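Local structure of uncharacterized protein (3EWL) at residues A8-V13 against G97-R102; R43-L48 against T127-L132; A68-P71 against E77-T80. The protein is of unknown function, the chain here being the thioredoxin-like C-terminal domain of a longer protein, with a possible but unproven thiol redox role. All coordinates share one frame; numbering follows the deposited sequence.

Contact 1: A8-V13 against G97-R102; sequences ADFTYV and GDIRTR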
loop_
_atom_site.group_PDB
_atom_site.type_symbol
_atom_site.label_atom_id
_atom_site.label_comp_id
_atom_site.label_asym_id
_atom_site.label_seq_id
_atom_site.Cartn_x
_atom_site.Cartn_y
_atom_site.Cartn_z
ATOM N N ALA A 8 10.326 -2.735 -6.366
ATOM C CA ALA A 8 10.576 -1.528 -7.163
ATOM C C ALA A 8 10.247 -0.217 -6.406
ATOM O O ALA A 8 9.190 -0.069 -5.779
ATOM C CB ALA A 8 9.827 -1.573 -8.502
ATOM N N ASP A 9 11.186 0.726 -6.467
ATOM C CA ASP A 9 11.021 2.026 -5.859
ATOM C C ASP A 9 10.269 2.968 -6.802
ATOM O O ASP A 9 10.342 2.840 -8.043
ATOM C CB ASP A 9 12.403 2.577 -5.482
ATOM C CG ASP A 9 12.346 3.617 -4.375
ATOM O OD1 ASP A 9 11.252 3.787 -3.767
ATOM O OD2 ASP A 9 13.404 4.274 -4.116
ATOM N N PHE A 10 9.528 3.893 -6.213
ATOM C CA PHE A 10 8.781 4.924 -6.956
ATOM C C PHE A 10 8.533 6.117 -6.041
ATOM O O PHE A 10 8.675 6.018 -4.812
ATOM C CB PHE A 10 7.416 4.379 -7.420
ATOM C CG PHE A 10 6.631 3.742 -6.322
ATOM C CD1 PHE A 10 5.686 4.474 -5.596
ATOM C CD2 PHE A 10 6.829 2.401 -6.007
ATOM C CE1 PHE A 10 4.965 3.875 -4.567
ATOM C CE2 PHE A 10 6.110 1.792 -4.944
ATOM C CZ PHE A 10 5.183 2.532 -4.247
ATOM N N THR A 11 8.111 7.227 -6.635
ATOM C CA THR A 11 7.762 8.396 -5.848
ATOM C C THR A 11 6.244 8.516 -5.735
ATOM O O THR A 11 5.501 7.893 -6.514
ATOM C CB THR A 11 8.330 9.673 -6.481
ATOM O OG1 THR A 11 7.894 9.743 -7.839
ATOM C CG2 THR A 11 9.885 9.634 -6.453
ATOM N N TYR A 12 5.778 9.333 -4.794
ATOM C CA TYR A 12 4.349 9.566 -4.629
ATOM C C TYR A 12 4.161 10.896 -3.946
ATOM O O TYR A 12 5.102 11.429 -3.338
ATOM C CB TYR A 12 3.673 8.443 -3.814
ATOM C CG TYR A 12 4.218 8.300 -2.429
ATOM C CD1 TYR A 12 3.625 8.971 -1.357
ATOM C CD2 TYR A 12 5.341 7.490 -2.168
ATOM C CE1 TYR A 12 4.145 8.870 -0.059
ATOM C CE2 TYR A 12 5.885 7.385 -0.863
ATOM C CZ TYR A 12 5.278 8.077 0.173
ATOM O OH TYR A 12 5.778 7.974 1.432
ATOM N N VAL A 13 2.944 11.427 -4.044
ATOM C CA VAL A 13 2.553 12.604 -3.285
ATOM C C VAL A 13 1.351 12.257 -2.430
ATOM O O VAL A 13 0.551 11.364 -2.779
ATOM C CB VAL A 13 2.280 13.831 -4.188
ATOM C CG1 VAL A 13 1.047 13.603 -5.084
ATOM C CG2 VAL A 13 2.179 15.118 -3.316
ATOM N N GLY A 97 3.584 8.563 -12.601
ATOM C CA GLY A 97 2.946 7.629 -13.535
ATOM C C GLY A 97 3.821 6.445 -13.941
ATOM O O GLY A 97 3.443 5.662 -14.799
ATOM N N ASP A 98 4.997 6.299 -13.335
ATOM C CA ASP A 98 5.961 5.263 -13.766
ATOM C C ASP A 98 5.607 3.845 -13.335
ATOM O O ASP A 98 6.106 2.888 -13.942
ATOM C CB ASP A 98 7.388 5.586 -13.306
ATOM C CG ASP A 98 7.449 6.031 -11.830
ATOM O OD1 ASP A 98 8.571 6.242 -11.324
ATOM O OD2 ASP A 98 6.388 6.189 -11.174
ATOM N N ILE A 99 4.780 3.689 -12.298
ATOM C CA ILE A 99 4.326 2.348 -11.904
ATOM C C ILE A 99 3.581 1.666 -13.066
ATOM O O ILE A 99 3.841 0.524 -13.388
ATOM C CB ILE A 99 3.452 2.385 -10.642
ATOM C CG1 ILE A 99 4.333 2.642 -9.397
ATOM C CG2 ILE A 99 2.662 1.023 -10.469
ATOM C CD1 ILE A 99 3.526 2.987 -8.168
ATOM N N ARG A 100 2.700 2.400 -13.723
ATOM C CA ARG A 100 2.039 1.892 -14.902
ATOM C C ARG A 100 2.953 1.941 -16.115
ATOM O O ARG A 100 3.130 0.943 -16.752
ATOM C CB ARG A 100 0.752 2.665 -15.165
ATOM C CG ARG A 100 -0.320 2.453 -14.076
ATOM C CD ARG A 100 -0.904 1.026 -14.085
ATOM N NE ARG A 100 -2.219 0.981 -13.431
ATOM C CZ ARG A 100 -2.769 -0.133 -12.955
ATOM N NH1 ARG A 100 -2.125 -1.298 -13.090
ATOM N NH2 ARG A 100 -3.948 -0.104 -12.348
ATOM N N THR A 101 3.555 3.078 -16.435
ATOM C CA THR A 101 4.290 3.150 -17.706
ATOM C C THR A 101 5.502 2.232 -17.764
ATOM O O THR A 101 5.843 1.784 -18.828
ATOM C CB THR A 101 4.664 4.591 -18.137
ATOM O OG1 THR A 101 5.501 5.181 -17.153
ATOM C CG2 THR A 101 3.418 5.434 -18.288
ATOM N N ARG A 102 6.132 1.922 -16.632
ATOM C CA ARG A 102 7.215 0.940 -16.621
ATOM C C ARG A 102 6.756 -0.402 -16.039
ATOM O O ARG A 102 7.555 -1.318 -15.906
ATOM C CB ARG A 102 8.431 1.455 -15.853
ATOM C CG ARG A 102 8.968 2.770 -16.369
ATOM C CD ARG A 102 10.308 3.137 -15.732
ATOM N NE ARG A 102 10.840 4.419 -16.236
ATOM C CZ ARG A 102 11.967 4.984 -15.798
ATOM N NH1 ARG A 102 12.681 4.386 -14.846
ATOM N NH2 ARG A 102 12.393 6.135 -16.312
HETATM O O HOH W 1 8.909 7.698 -9.240
#
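The N-terminal beta-hairpin of this thioredoxin-like domain meets the short helix 98-101 through Phe10 and Ile99. Phe10 immediately precedes the hairpin strand 11-13, and Ile99 sits in the first turn of the helix. Methyl CD1 of Ile99 lies over one face of the phenyl ring in a CH-pi contact. It is 3.7 Å from the centroid of the Phe10 ring and 16° off the ring normal, so it sits well over the face although displaced toward the rim on the CG and CD1 side. Behind it, Ile99 CG1 is 4.0 Å from Phe10 CG, which extends the contact along the ethyl branch. That branch reaches the ring because Ile99 CG1 is anti to its own carbonyl carbon (chi1 -74°). Strand 64-70 lies beneath both residues, with Ile69 packing against each of them.

No direct hydrogen bond joins the two segments, but a water bridges them. It accepts from the backbone N of Thr11 at 2.8 Å and donates to OD1 of Asp98 at 2.6 Å, tying the hairpin to the start of the helix. The other carboxylate oxygen, Asp98 OD2, is bonded to ND2 of Asn94. The same amide also binds Thr11 O and, through its oxygen, Ile99 N, so Asn94 spans both segments. Within the helix, Gly97 at the N-cap position has its carbonyl O taken up twice: Thr101 N reaches it at 3.1 Å, while Thr101 OG1 donates to Gly97 O at 3.2 Å from 46° out of the carbonyl plane.

Contact 2: R43-L48 against T127-L132; sequences RKFEKL and TSMEQL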
loop_
_atom_site.group_PDB
_atom_site.type_symbol
_atom_site.label_atom_id
_atom_site.label_comp_id
_atom_site.label_asym_id
_atom_site.label_seq_id
_atom_site.Cartn_x
_atom_site.Cartn_y
_atom_site.Cartn_z
ATOM N N ARG A 43 -12.540 -0.840 -0.572
ATOM C CA ARG A 43 -13.276 -0.466 0.640
ATOM C C ARG A 43 -13.441 -1.650 1.601
ATOM O O ARG A 43 -13.199 -1.500 2.804
ATOM C CB ARG A 43 -14.634 0.138 0.291
ATOM C CG ARG A 43 -14.618 1.249 -0.799
ATOM C CD ARG A 43 -13.920 2.541 -0.380
ATOM N NE ARG A 43 -12.450 2.483 -0.515
ATOM C CZ ARG A 43 -11.791 2.659 -1.656
ATOM N NH1 ARG A 43 -10.451 2.620 -1.674
ATOM N NH2 ARG A 43 -12.472 2.887 -2.787
ATOM N N LYS A 44 -13.826 -2.821 1.081
ATOM C CA LYS A 44 -14.048 -3.982 1.942
ATOM C C LYS A 44 -12.780 -4.453 2.617
ATOM O O LYS A 44 -12.816 -4.791 3.802
ATOM C CB LYS A 44 -14.697 -5.169 1.190
ATOM C CG LYS A 44 -16.091 -4.833 0.631
ATOM C CD LYS A 44 -16.673 -5.941 -0.309
ATOM C CE LYS A 44 -16.971 -7.305 0.424
ATOM N NZ LYS A 44 -15.811 -8.294 0.428
ATOM N N PHE A 45 -11.673 -4.508 1.868
ATOM C CA PHE A 45 -10.384 -4.866 2.449
ATOM C C PHE A 45 -10.008 -3.871 3.567
ATOM O O PHE A 45 -9.579 -4.268 4.665
ATOM C CB PHE A 45 -9.256 -4.900 1.371
ATOM C CG PHE A 45 -7.927 -5.334 1.927
ATOM C CD1 PHE A 45 -7.516 -6.662 1.816
ATOM C CD2 PHE A 45 -7.127 -4.446 2.645
ATOM C CE1 PHE A 45 -6.322 -7.083 2.351
ATOM C CE2 PHE A 45 -5.905 -4.868 3.197
ATOM C CZ PHE A 45 -5.512 -6.186 3.055
ATOM N N GLU A 46 -10.122 -2.575 3.251
ATOM C CA GLU A 46 -9.871 -1.475 4.200
ATOM C C GLU A 46 -10.700 -1.679 5.472
ATOM O O GLU A 46 -10.166 -1.592 6.559
ATOM C CB GLU A 46 -10.199 -0.097 3.587
ATOM C CG GLU A 46 -9.247 0.365 2.494
ATOM C CD GLU A 46 -9.894 1.373 1.505
ATOM O OE1 GLU A 46 -9.351 1.559 0.373
ATOM O OE2 GLU A 46 -10.928 1.977 1.846
ATOM N N LYS A 47 -11.988 -1.986 5.318
ATOM C CA LYS A 47 -12.888 -2.257 6.441
ATOM C C LYS A 47 -12.453 -3.467 7.273
ATOM O O LYS A 47 -12.444 -3.401 8.501
ATOM C CB LYS A 47 -14.321 -2.464 5.925
ATOM C CG LYS A 47 -15.348 -2.721 7.043
ATOM C CD LYS A 47 -16.633 -3.259 6.510
ATOM C CE LYS A 47 -17.641 -3.421 7.621
ATOM N NZ LYS A 47 -17.330 -4.639 8.411
ATOM N N LEU A 48 -12.094 -4.567 6.612
ATOM C CA LEU A 48 -11.717 -5.793 7.320
ATOM C C LEU A 48 -10.385 -5.629 8.043
ATOM O O LEU A 48 -10.222 -6.091 9.161
ATOM C CB LEU A 48 -11.600 -6.979 6.365
ATOM C CG LEU A 48 -12.830 -7.623 5.732
ATOM C CD1 LEU A 48 -12.375 -8.820 4.879
ATOM C CD2 LEU A 48 -13.847 -8.062 6.783
ATOM N N THR A 127 -0.801 -10.688 -2.563
ATOM C CA THR A 127 -1.216 -11.642 -1.567
ATOM C C THR A 127 -2.653 -11.389 -1.078
ATOM O O THR A 127 -3.374 -10.514 -1.625
ATOM C CB THR A 127 -0.138 -11.681 -0.455
ATOM O OG1 THR A 127 -0.425 -12.722 0.474
ATOM C CG2 THR A 127 -0.030 -10.323 0.257
ATOM N N SER A 128 -3.085 -12.179 -0.099
ATOM C CA SER A 128 -4.422 -12.040 0.473
ATOM C C SER A 128 -4.460 -11.886 1.986
ATOM O O SER A 128 -3.470 -12.144 2.671
ATOM C CB SER A 128 -5.306 -13.221 0.070
ATOM O OG SER A 128 -6.049 -12.889 -1.102
HETATM N N MSE A 129 -5.632 -11.493 2.487
HETATM C CA MSE A 129 -5.833 -11.213 3.885
HETATM C C MSE A 129 -5.455 -12.434 4.748
HETATM O O MSE A 129 -4.728 -12.317 5.757
HETATM C CB MSE A 129 -7.281 -10.761 4.115
HETATM C CG MSE A 129 -7.548 -10.311 5.537
HETATM SE SE MSE A 129 -6.677 -8.593 5.901
HETATM C CE MSE A 129 -8.093 -7.428 5.270
ATOM N N GLU A 130 -5.913 -13.601 4.308
ATOM C CA GLU A 130 -5.587 -14.864 4.961
ATOM C C GLU A 130 -4.082 -15.059 5.089
ATOM O O GLU A 130 -3.590 -15.436 6.158
ATOM C CB GLU A 130 -6.153 -16.051 4.154
ATOM C CG GLU A 130 -7.666 -16.210 4.220
ATOM C CD GLU A 130 -8.429 -15.339 3.177
ATOM O OE1 GLU A 130 -9.667 -15.553 3.033
ATOM O OE2 GLU A 130 -7.812 -14.456 2.503
ATOM N N GLN A 131 -3.358 -14.852 3.983
ATOM C CA GLN A 131 -1.914 -15.069 3.967
ATOM C C GLN A 131 -1.174 -14.077 4.843
ATOM O O GLN A 131 -0.167 -14.420 5.460
ATOM C CB GLN A 131 -1.333 -14.975 2.542
ATOM C CG GLN A 131 -0.905 -16.294 1.933
ATOM C CD GLN A 131 -0.024 -16.159 0.671
ATOM O OE1 GLN A 131 -0.249 -15.285 -0.200
ATOM N NE2 GLN A 131 0.973 -17.040 0.563
ATOM N N LEU A 132 -1.656 -12.831 4.847
ATOM C CA LEU A 132 -1.108 -11.775 5.715
ATOM C C LEU A 132 -1.260 -12.090 7.202
ATOM O O LEU A 132 -0.279 -12.057 7.949
ATOM C CB LEU A 132 -1.795 -10.436 5.431
ATOM C CG LEU A 132 -1.169 -9.565 4.361
ATOM C CD1 LEU A 132 -2.212 -8.472 3.981
ATOM C CD2 LEU A 132 0.162 -8.990 4.877
#
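A Met-aromatic contact between Phe45 and the selenomethionine Met129 joins helix 40-50 to the first turn of the C-terminal helix 129-137. The terminal methyl does most of the touching: Met129 CE stands 3.5 Å from the centroid of the Phe45 ring, 15° off the normal, which makes it a CH-pi contact over the face. It is shifted toward the rim, and its shortest approach is 3.4 Å, to Phe45 CE1. Met129 CE also lies 3.7 Å from Leu48 CB, one helical turn on from Phe45, so the methyl sits between the two. The selenium is placed less squarely, with SE of Met129 4.4 Å from the centroid of Phe45 and oblique to the ring. Two bends in the side chain of Met129, at chi2 (71°) and chi3 (87°), fold CE back over the phenyl group.

In the thioredoxin-like fold these two helices pack on the same face of the central sheet, and the outside partners agree with this. Phe45 rests on Met31 and Ile113 and meets the ring of Phe33, while Leu132 touches Met31, Ile113 and Leu115. Leu132 also reaches the phenyl group itself, its CD1 lying near the ring plane at the edge, 4.1 Å from Phe45 CZ. A CxxC sequence resembling that of thioredoxins, Cys39 and Cys42, stands at the start of helix 40-50; whether it is redox-active here is not known, and Phe45 comes near it without touching. Arg43 forms a side-on salt bridge with Glu46: its NE donates to Glu46 OE2 in an almost straight bond, its NH1 to Glu46 OE1 at 2.6 Å.

Contact 3: A68-P71 against E77-T80; sequences AIYP and EWAT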
loop_
_atom_site.group_PDB
_atom_site.type_symbol
_atom_site.label_atom_id
_atom_site.label_comp_id
_atom_site.label_asym_id
_atom_site.label_seq_id
_atom_site.Cartn_x
_atom_site.Cartn_y
_atom_site.Cartn_z
ATOM N N ALA A 68 -0.660 3.109 0.926
ATOM C CA ALA A 68 -1.733 2.952 -0.025
ATOM C C ALA A 68 -1.433 3.886 -1.196
ATOM O O ALA A 68 -1.291 5.136 -1.027
ATOM C CB ALA A 68 -3.094 3.303 0.673
ATOM N N ILE A 69 -1.347 3.290 -2.376
ATOM C CA ILE A 69 -0.925 3.969 -3.558
ATOM C C ILE A 69 -1.959 3.868 -4.683
ATOM O O ILE A 69 -2.358 2.753 -5.083
ATOM C CB ILE A 69 0.436 3.368 -4.071
ATOM C CG1 ILE A 69 1.543 3.580 -3.025
ATOM C CG2 ILE A 69 0.855 4.005 -5.400
ATOM C CD1 ILE A 69 1.845 5.136 -2.720
ATOM N N TYR A 70 -2.366 5.020 -5.216
ATOM C CA TYR A 70 -3.211 5.057 -6.432
ATOM C C TYR A 70 -2.276 5.248 -7.624
ATOM O O TYR A 70 -1.486 6.169 -7.626
ATOM C CB TYR A 70 -4.220 6.200 -6.344
ATOM C CG TYR A 70 -5.043 6.400 -7.611
ATOM C CD1 TYR A 70 -5.827 5.354 -8.164
ATOM C CD2 TYR A 70 -5.060 7.639 -8.238
ATOM C CE1 TYR A 70 -6.569 5.560 -9.338
ATOM C CE2 TYR A 70 -5.800 7.863 -9.392
ATOM C CZ TYR A 70 -6.564 6.845 -9.929
ATOM O OH TYR A 70 -7.280 7.134 -11.091
ATOM N N PRO A 71 -2.325 4.336 -8.618
ATOM C CA PRO A 71 -1.360 4.338 -9.704
ATOM C C PRO A 71 -1.860 4.947 -10.995
ATOM O O PRO A 71 -1.060 5.075 -11.938
ATOM C CB PRO A 71 -1.066 2.853 -9.935
ATOM C CG PRO A 71 -2.318 2.155 -9.487
ATOM C CD PRO A 71 -3.065 3.050 -8.518
ATOM N N GLU A 77 -10.582 12.677 -8.209
ATOM C CA GLU A 77 -11.300 11.638 -7.484
ATOM C C GLU A 77 -10.454 10.986 -6.356
ATOM O O GLU A 77 -10.933 10.758 -5.252
ATOM C CB GLU A 77 -11.705 10.562 -8.479
ATOM C CG GLU A 77 -12.964 9.804 -8.116
ATOM C CD GLU A 77 -14.165 10.171 -9.022
ATOM O OE1 GLU A 77 -14.767 11.267 -8.828
ATOM O OE2 GLU A 77 -14.512 9.350 -9.926
ATOM N N TRP A 78 -9.201 10.658 -6.680
ATOM C CA TRP A 78 -8.212 10.190 -5.704
ATOM C C TRP A 78 -8.138 11.095 -4.471
ATOM O O TRP A 78 -8.322 10.645 -3.351
ATOM C CB TRP A 78 -6.817 10.153 -6.345
ATOM C CG TRP A 78 -5.746 9.949 -5.277
ATOM C CD1 TRP A 78 -5.524 8.822 -4.572
ATOM C CD2 TRP A 78 -4.824 10.929 -4.771
ATOM N NE1 TRP A 78 -4.533 9.024 -3.642
ATOM C CE2 TRP A 78 -4.064 10.302 -3.765
ATOM C CE3 TRP A 78 -4.560 12.276 -5.080
ATOM C CZ2 TRP A 78 -3.049 10.963 -3.060
ATOM C CZ3 TRP A 78 -3.559 12.943 -4.363
ATOM C CH2 TRP A 78 -2.816 12.281 -3.373
ATOM N N ALA A 79 -7.867 12.377 -4.702
ATOM C CA ALA A 79 -7.783 13.373 -3.620
ATOM C C ALA A 79 -9.070 13.493 -2.770
ATOM O O ALA A 79 -9.023 13.480 -1.530
ATOM C CB ALA A 79 -7.404 14.724 -4.195
ATOM N N THR A 80 -10.211 13.606 -3.420
ATOM C CA THR A 80 -11.475 13.695 -2.689
ATOM C C THR A 80 -11.598 12.539 -1.680
ATOM O O THR A 80 -12.018 12.724 -0.520
ATOM C CB THR A 80 -12.665 13.688 -3.683
ATOM O OG1 THR A 80 -12.647 14.905 -4.432
ATOM C CG2 THR A 80 -14.028 13.604 -2.958
#
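Tyr70 meets Trp78 inside the beta-alpha-beta crossover formed by strand 64-70, helix 75-82 and strand 90-93, where the last residue of the first strand packs under the helix. Starting at the root of the tyrosine, CB of Tyr70 makes the tightest approach of the pair, 3.4 Å to Trp78 CD1. From the same carbon the indole nitrogen is a little further, Trp78 NE1 lying 3.9 Å away. One atom on, Tyr70 CG still has Trp78 CD1 as its near neighbour. The ring carbon CD2 of Tyr70 then passes to the base of the tryptophan, 3.6 Å from Trp78 CB, with Trp78 CG close behind. CE2 of Tyr70 is the last ring atom to feel the helix residue, at 3.9 Å from Trp78 CB.

This sequence of distances describes two aromatic groups that run past each other without stacking squarely. The planes of the Tyr70 ring and the five-membered ring of Trp78 are only 9° apart, yet their centroids are 5.5 Å apart, so the rings are slid apart within their nearly parallel planes and barely overlap. The pyrrole side of the indole, CD1 foremost, therefore meets the root of the tyrosine, while the tyrosine ring runs beside the tryptophan CB. Each side chain extends from its backbone with CG anti to N (chi1 174° for Tyr70), carrying both rings into the layer between sheet and helix.

Other parts of the fold complete the packing: the indole of Trp78 also meets the ring of Trp93 on strand 90-93, and Tyr70 lies on Asp36 and Pro37, just ahead of the CxxC pattern. At its far end the tyrosine closes back onto the turn leading into the helix, its OH hydrogen-bonded to the backbone N of Asn74.

Along the chain the segments come in the order 8-13, 43-48, 68-71, 77-80, 97-102, 127-132, so contacts 1 and 2 interleave and contact 3 falls within the span of each. Contacts 1 and 2 lie on opposite sides of the chain's centre, their centres 23 Å apart. Contact 3 is 13 Å from contact 1 and 18 Å from contact 2, centre to centre. Strand 64-70 links contacts 1 and 3: Ile69 faces the hairpin and helix 98-101, whereas Tyr70 faces helix 75-82. Contacts 2 and 3 thus pack helices on one face of the central sheet and contact 1 covers part of the opposite face, around Ile69, as expected of a layered thioredoxin-like domain.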